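Local coordinates for fructosyl amine: oxygen oxidoreductase (PDB 3DJE), which oxidatively removes the sugar from fructosyl amino acids (Amadori products), using bound FAD to deglycate them with oxygen as electron acceptor, at residues G58-N63 / L106-V111; S99-E104 / P144-Y149. All coordinates share one frame; numbering follows the deposited sequence.

Interaction 1: G58-N63 / L106-V111. With FSA (1-S-(carboxymethyl)-1-thio-beta-D-fructopyranose), chain D.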
loop_
_atom_site.group_PDB
_atom_site.type_symbol
_atom_site.label_atom_id
_atom_site.label_comp_id
_atom_site.label_asym_id
_atom_site.label_seq_id
_atom_site.Cartn_x
_atom_site.Cartn_y
_atom_site.Cartn_z
ATOM N N GLY A 58 -0.278 11.300 8.248
ATOM C CA GLY A 58 -0.186 12.280 7.151
ATOM C C GLY A 58 -1.446 12.462 6.317
ATOM O O GLY A 58 -2.197 11.507 6.098
ATOM N N GLN A 59 -1.680 13.694 5.868
ATOM C CA GLN A 59 -2.839 14.025 5.028
ATOM C C GLN A 59 -2.462 14.105 3.557
ATOM O O GLN A 59 -1.294 14.264 3.231
ATOM C CB GLN A 59 -3.469 15.352 5.471
ATOM C CG GLN A 59 -4.196 15.257 6.823
ATOM C CD GLN A 59 -5.491 14.440 6.769
ATOM O OE1 GLN A 59 -5.951 13.909 7.783
ATOM N NE2 GLN A 59 -6.087 14.351 5.602
ATOM N N TYR A 60 -3.457 13.990 2.678
ATOM C CA TYR A 60 -3.202 13.990 1.232
ATOM C C TYR A 60 -3.995 15.061 0.508
ATOM O O TYR A 60 -3.875 15.229 -0.705
ATOM C CB TYR A 60 -3.446 12.588 0.645
ATOM C CG TYR A 60 -2.366 11.647 1.097
ATOM C CD1 TYR A 60 -1.190 11.513 0.360
ATOM C CD2 TYR A 60 -2.472 10.958 2.308
ATOM C CE1 TYR A 60 -0.169 10.680 0.784
ATOM C CE2 TYR A 60 -1.445 10.121 2.744
ATOM C CZ TYR A 60 -0.307 9.988 1.978
ATOM O OH TYR A 60 0.713 9.171 2.397
ATOM N N SER A 61 -4.785 15.795 1.281
ATOM C CA SER A 61 -5.651 16.848 0.785
ATOM C C SER A 61 -5.582 18.036 1.729
ATOM O O SER A 61 -5.281 17.872 2.907
ATOM C CB SER A 61 -7.093 16.342 0.751
ATOM O OG SER A 61 -7.999 17.371 0.406
ATOM N N ASN A 62 -5.882 19.224 1.203
ATOM C CA ASN A 62 -6.049 20.419 2.035
ATOM C C ASN A 62 -7.529 20.784 2.195
ATOM O O ASN A 62 -7.871 21.808 2.790
ATOM C CB ASN A 62 -5.234 21.607 1.498
ATOM C CG ASN A 62 -5.638 22.021 0.090
ATOM O OD1 ASN A 62 -6.531 21.433 -0.518
ATOM N ND2 ASN A 62 -4.973 23.043 -0.436
ATOM N N ASN A 63 -8.402 19.938 1.665
ATOM C CA ASN A 63 -9.833 20.134 1.834
ATOM C C ASN A 63 -10.337 19.664 3.183
ATOM O O ASN A 63 -10.123 18.512 3.573
ATOM C CB ASN A 63 -10.622 19.480 0.708
ATOM C CG ASN A 63 -10.997 20.470 -0.352
ATOM O OD1 ASN A 63 -10.144 20.949 -1.103
ATOM N ND2 ASN A 63 -12.281 20.832 -0.389
ATOM N N LEU A 106 8.078 21.450 -0.800
ATOM C CA LEU A 106 7.813 21.987 0.542
ATOM C C LEU A 106 6.356 22.433 0.748
ATOM O O LEU A 106 5.803 22.309 1.856
ATOM C CB LEU A 106 8.820 23.100 0.901
ATOM C CG LEU A 106 10.261 22.614 1.122
ATOM C CD1 LEU A 106 11.231 23.785 1.148
ATOM C CD2 LEU A 106 10.455 21.751 2.373
ATOM N N ASP A 107 5.725 22.932 -0.317
ATOM C CA ASP A 107 4.299 23.220 -0.275
ATOM C C ASP A 107 3.527 21.930 -0.019
ATOM O O ASP A 107 2.669 21.876 0.867
ATOM C CB ASP A 107 3.815 23.884 -1.571
ATOM C CG ASP A 107 4.355 25.299 -1.749
ATOM O OD1 ASP A 107 4.904 25.872 -0.776
ATOM O OD2 ASP A 107 4.235 25.843 -2.878
ATOM N N ARG A 108 3.860 20.884 -0.770
ATOM C CA ARG A 108 3.205 19.584 -0.591
ATOM C C ARG A 108 3.468 19.039 0.815
ATOM O O ARG A 108 2.570 18.510 1.466
ATOM C CB ARG A 108 3.684 18.590 -1.652
ATOM C CG ARG A 108 3.105 17.174 -1.531
ATOM C CD ARG A 108 1.598 17.139 -1.748
ATOM N NE ARG A 108 1.120 15.760 -1.860
ATOM C CZ ARG A 108 -0.149 15.379 -1.726
ATOM N NH1 ARG A 108 -1.098 16.273 -1.485
ATOM N NH2 ARG A 108 -0.470 14.094 -1.848
ATOM N N LEU A 109 4.699 19.198 1.285
ATOM C CA LEU A 109 5.063 18.771 2.633
ATOM C C LEU A 109 4.174 19.436 3.699
ATOM O O LEU A 109 3.757 18.793 4.667
ATOM C CB LEU A 109 6.541 19.073 2.892
ATOM C CG LEU A 109 7.103 18.458 4.176
ATOM C CD1 LEU A 109 7.151 16.927 4.085
ATOM C CD2 LEU A 109 8.486 19.013 4.501
ATOM N N GLY A 110 3.879 20.721 3.517
ATOM C CA GLY A 110 2.983 21.432 4.438
ATOM C C GLY A 110 1.599 20.812 4.515
ATOM O O GLY A 110 1.016 20.709 5.599
ATOM N N VAL A 111 1.075 20.392 3.363
ATOM C CA VAL A 111 -0.246 19.756 3.294
ATOM C C VAL A 111 -0.203 18.407 3.986
ATOM O O VAL A 111 -1.124 18.042 4.719
ATOM C CB VAL A 111 -0.728 19.560 1.834
ATOM C CG1 VAL A 111 -1.987 18.720 1.795
ATOM C CG2 VAL A 111 -0.980 20.908 1.167
HETATM O OAB FSA D . 1.384 6.234 3.384
HETATM C CAL FSA D . 2.559 6.484 3.730
HETATM O OAA FSA D . 2.825 7.085 4.802
HETATM C CAH FSA D . 3.728 6.090 2.850
HETATM S SAK FSA D . 3.213 5.417 1.302
HETATM C C1 FSA D . 4.848 5.218 0.650
HETATM C C2 FSA D . 4.823 5.141 -0.883
HETATM O O2 FSA D . 6.035 4.529 -1.356
HETATM C C3 FSA D . 4.689 6.535 -1.505
HETATM O O3 FSA D . 5.858 7.318 -1.220
HETATM C C4 FSA D . 4.414 6.469 -3.011
HETATM O O4 FSA D . 4.108 7.785 -3.502
HETATM C C5 FSA D . 3.236 5.545 -3.336
HETATM O O5 FSA D . 1.999 6.117 -2.903
HETATM C C6 FSA D . 3.460 4.190 -2.679
HETATM O O6 FSA D . 3.664 4.368 -1.266
HETATM O O HOH W 1 -3.743 18.905 4.999
#

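Interaction 2: S99-E104 / P144-Y149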
loop_
_atom_site.group_PDB
_atom_site.type_symbol
_atom_site.label_atom_id
_atom_site.label_comp_id
_atom_site.label_asym_id
_atom_site.label_seq_id
_atom_site.Cartn_x
_atom_site.Cartn_y
_atom_site.Cartn_z
ATOM N N SER A 99 10.370 15.172 4.902
ATOM C CA SER A 99 11.169 16.290 4.369
ATOM C C SER A 99 10.954 16.471 2.872
ATOM O O SER A 99 10.343 15.619 2.224
ATOM C CB SER A 99 12.652 16.064 4.661
ATOM O OG SER A 99 13.102 14.871 4.055
ATOM N N ALA A 100 11.432 17.599 2.348
ATOM C CA ALA A 100 11.384 17.893 0.916
ATOM C C ALA A 100 12.522 18.853 0.584
ATOM O O ALA A 100 13.307 19.209 1.464
ATOM C CB ALA A 100 10.026 18.487 0.520
ATOM N N CYS A 101 12.619 19.245 -0.685
ATOM C CA CYS A 101 13.734 20.092 -1.139
ATOM C C CYS A 101 13.286 21.344 -1.905
ATOM O O CYS A 101 13.734 22.468 -1.607
ATOM C CB CYS A 101 14.671 19.284 -2.017
ATOM S SG CYS A 101 15.471 17.929 -1.170
ATOM N N SER A 102 12.427 21.147 -2.896
ATOM C CA SER A 102 11.983 22.239 -3.768
ATOM C C SER A 102 10.836 23.028 -3.144
ATOM O O SER A 102 10.202 22.576 -2.175
ATOM C CB SER A 102 11.572 21.680 -5.138
ATOM O OG SER A 102 10.309 21.026 -5.069
ATOM N N GLN A 103 10.549 24.205 -3.693
ATOM C CA GLN A 103 9.423 24.979 -3.185
ATOM C C GLN A 103 8.107 24.230 -3.370
ATOM O O GLN A 103 7.282 24.201 -2.455
ATOM C CB GLN A 103 9.341 26.376 -3.804
ATOM C CG GLN A 103 8.316 27.283 -3.103
ATOM C CD GLN A 103 8.531 27.357 -1.590
ATOM O OE1 GLN A 103 9.550 27.872 -1.120
ATOM N NE2 GLN A 103 7.577 26.834 -0.825
ATOM N N GLU A 104 7.923 23.613 -4.539
ATOM C CA GLU A 104 6.725 22.797 -4.777
ATOM C C GLU A 104 6.653 21.596 -3.826
ATOM O O GLU A 104 5.585 21.271 -3.314
ATOM C CB GLU A 104 6.644 22.328 -6.229
ATOM C CG GLU A 104 5.240 21.910 -6.628
ATOM C CD GLU A 104 5.066 21.620 -8.111
ATOM O OE1 GLU A 104 6.076 21.572 -8.860
ATOM O OE2 GLU A 104 3.895 21.436 -8.528
ATOM N N PRO A 144 21.587 17.533 0.986
ATOM C CA PRO A 144 21.638 18.844 0.329
ATOM C C PRO A 144 20.255 19.425 0.050
ATOM O O PRO A 144 19.447 18.826 -0.665
ATOM C CB PRO A 144 22.388 18.565 -0.979
ATOM C CG PRO A 144 22.211 17.110 -1.232
ATOM C CD PRO A 144 22.088 16.451 0.121
ATOM N N GLY A 145 19.990 20.585 0.640
ATOM C CA GLY A 145 18.713 21.264 0.482
ATOM C C GLY A 145 17.534 20.636 1.219
ATOM O O GLY A 145 16.414 21.124 1.097
ATOM N N TRP A 146 17.762 19.552 1.966
ATOM C CA TRP A 146 16.657 18.919 2.712
ATOM C C TRP A 146 16.155 19.848 3.808
ATOM O O TRP A 146 16.948 20.437 4.543
ATOM C CB TRP A 146 17.101 17.612 3.369
ATOM C CG TRP A 146 17.320 16.449 2.460
ATOM C CD1 TRP A 146 17.952 16.446 1.239
ATOM C CD2 TRP A 146 16.963 15.090 2.729
ATOM N NE1 TRP A 146 17.992 15.167 0.731
ATOM C CE2 TRP A 146 17.391 14.316 1.626
ATOM C CE3 TRP A 146 16.302 14.452 3.792
ATOM C CZ2 TRP A 146 17.182 12.927 1.556
ATOM C CZ3 TRP A 146 16.105 13.073 3.726
ATOM C CH2 TRP A 146 16.534 12.330 2.619
ATOM N N LYS A 147 14.834 19.975 3.908
ATOM C CA LYS A 147 14.196 20.688 4.989
ATOM C C LYS A 147 13.007 19.851 5.402
ATOM O O LYS A 147 12.284 19.335 4.545
ATOM C CB LYS A 147 13.690 22.048 4.520
ATOM C CG LYS A 147 13.164 22.911 5.650
ATOM C CD LYS A 147 12.595 24.232 5.151
ATOM C CE LYS A 147 11.912 24.985 6.288
ATOM N NZ LYS A 147 10.599 24.392 6.651
ATOM N N GLY A 148 12.770 19.723 6.695
ATOM C CA GLY A 148 11.651 18.883 7.091
ATOM C C GLY A 148 11.263 18.951 8.537
ATOM O O GLY A 148 11.713 19.838 9.279
ATOM N N TYR A 149 10.427 17.990 8.924
ATOM C CA TYR A 149 9.851 17.926 10.263
ATOM C C TYR A 149 10.021 16.541 10.845
ATOM O O TYR A 149 9.668 15.545 10.203
ATOM C CB TYR A 149 8.366 18.274 10.221
ATOM C CG TYR A 149 8.121 19.667 9.711
ATOM C CD1 TYR A 149 8.320 20.772 10.541
ATOM C CD2 TYR A 149 7.726 19.886 8.390
ATOM C CE1 TYR A 149 8.114 22.072 10.064
ATOM C CE2 TYR A 149 7.516 21.174 7.907
ATOM C CZ TYR A 149 7.711 22.257 8.747
ATOM O OH TYR A 149 7.491 23.529 8.252
HETATM O O HOH W 2 15.651 23.435 0.178
#

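Interaction 1: G58-N63 / L106-V111
Arg108 reaches from helix 103-113 to the backbone of the loop 58-63 and ties the helix to the loop that carries Tyr60, a residue of the FSA pocket. Its CG stands anti to the backbone N (chi1 178°), and a bend at chi2 carries the guanidinium across to Tyr60. There NH1 donates a nearly straight hydrogen bond to Tyr60 O, 3.1 Å away; the oxygen lies close to the guanidinium plane, whereas the donor sits well above the carbonyl plane. The other terminal nitrogen, NH2, meets the edge of the phenol ring at CD1 of Tyr60 (3.5 Å), the two flat groups being turned 64° apart. Although the CA-CB bond of Tyr60 points away from the helix, CB still touches Arg108, and at the far end of the ring Tyr60 OH comes 3.2 Å from the carboxylate oxygen OAB of FSA. Next along, Leu109 packs on Met98 and Tyr149. Val111 CG1 lies against the Ser61 carbonyl, 3.6 Å from Ser61 O, and its CG2 comes near Asn62 CB. A water donates to both Val111 O and Ser61 O, joining the two backbones. Gln59 packs on helix 64-83, which follows the loop, while helix 103-113 rests against strands 96-100 and 147-151.

Interaction 2: S99-E104 / P144-Y149
The indole of Trp146 receives two side chains from the segment 99-104, and both come in obliquely to the ring. Ser99 OG approaches the benzene half, 3.2 Å from Trp146 CE3, and Cys101 SG approaches the pyrrole half, 3.8 Å from Trp146 CD1. The latter is a sulfur-aromatic contact, with the sulfur 36° off the ring normal. At the edge, in the ring plane, lies Pro144 O, from Trp146's own segment, and helix 307-320 contributes Glu319, which accepts a hydrogen bond from Trp146 NE1. Ser99 OG, whose chi1 of 60° sets it between backbone N and carbonyl carbon, has its polar partner in Phe258 O of the adjoining strand while also lying close to the indole.

The backbones themselves are joined by a reciprocal pair of hydrogen bonds. Ala100 N donates to Lys147 O (2.9 Å), and Lys147 N donates back to Ala100 O (3.0 Å), both bonds being close to straight. Ser99 faces Gly148 in the next, non-hydrogen-bonded pair, where their CA atoms come within 3.8 Å; the glycine has no side chain to collide with Ser99 CB. Past the last bridge the regular pairing ends, though the chains stay close, and a water donates to both Cys101 O and Gly145 O. Such alternation of hydrogen-bonded and non-hydrogen-bonded pairs is the signature of an antiparallel ladder, here between strands 96-100 and 147-151 of the large mixed sheet, with strand 256-259 continuing it parallel to 96-100.

Overall arrangement
From the N terminus, the chain passes strand 53-55 and enters the loop 58-63, then runs through helix 64-83 and strand 96-100 to helix 103-113, where interaction 1 closes a loop of 42 intervening residues. Interaction 2 opens before that closure, at 99-104, and closes at 144-149 after a further 39 residues, so the two contacts cross rather than nest. Helix 103-113 is their common element: one side meets the loop that carries Tyr60 of the FSA pocket, while Leu106 and Leu109 rest on the strand pair, Leu106 CD2 lying 3.8 Å from Ala100 CB. Together they connect that loop, through this helix, to the large mixed sheet.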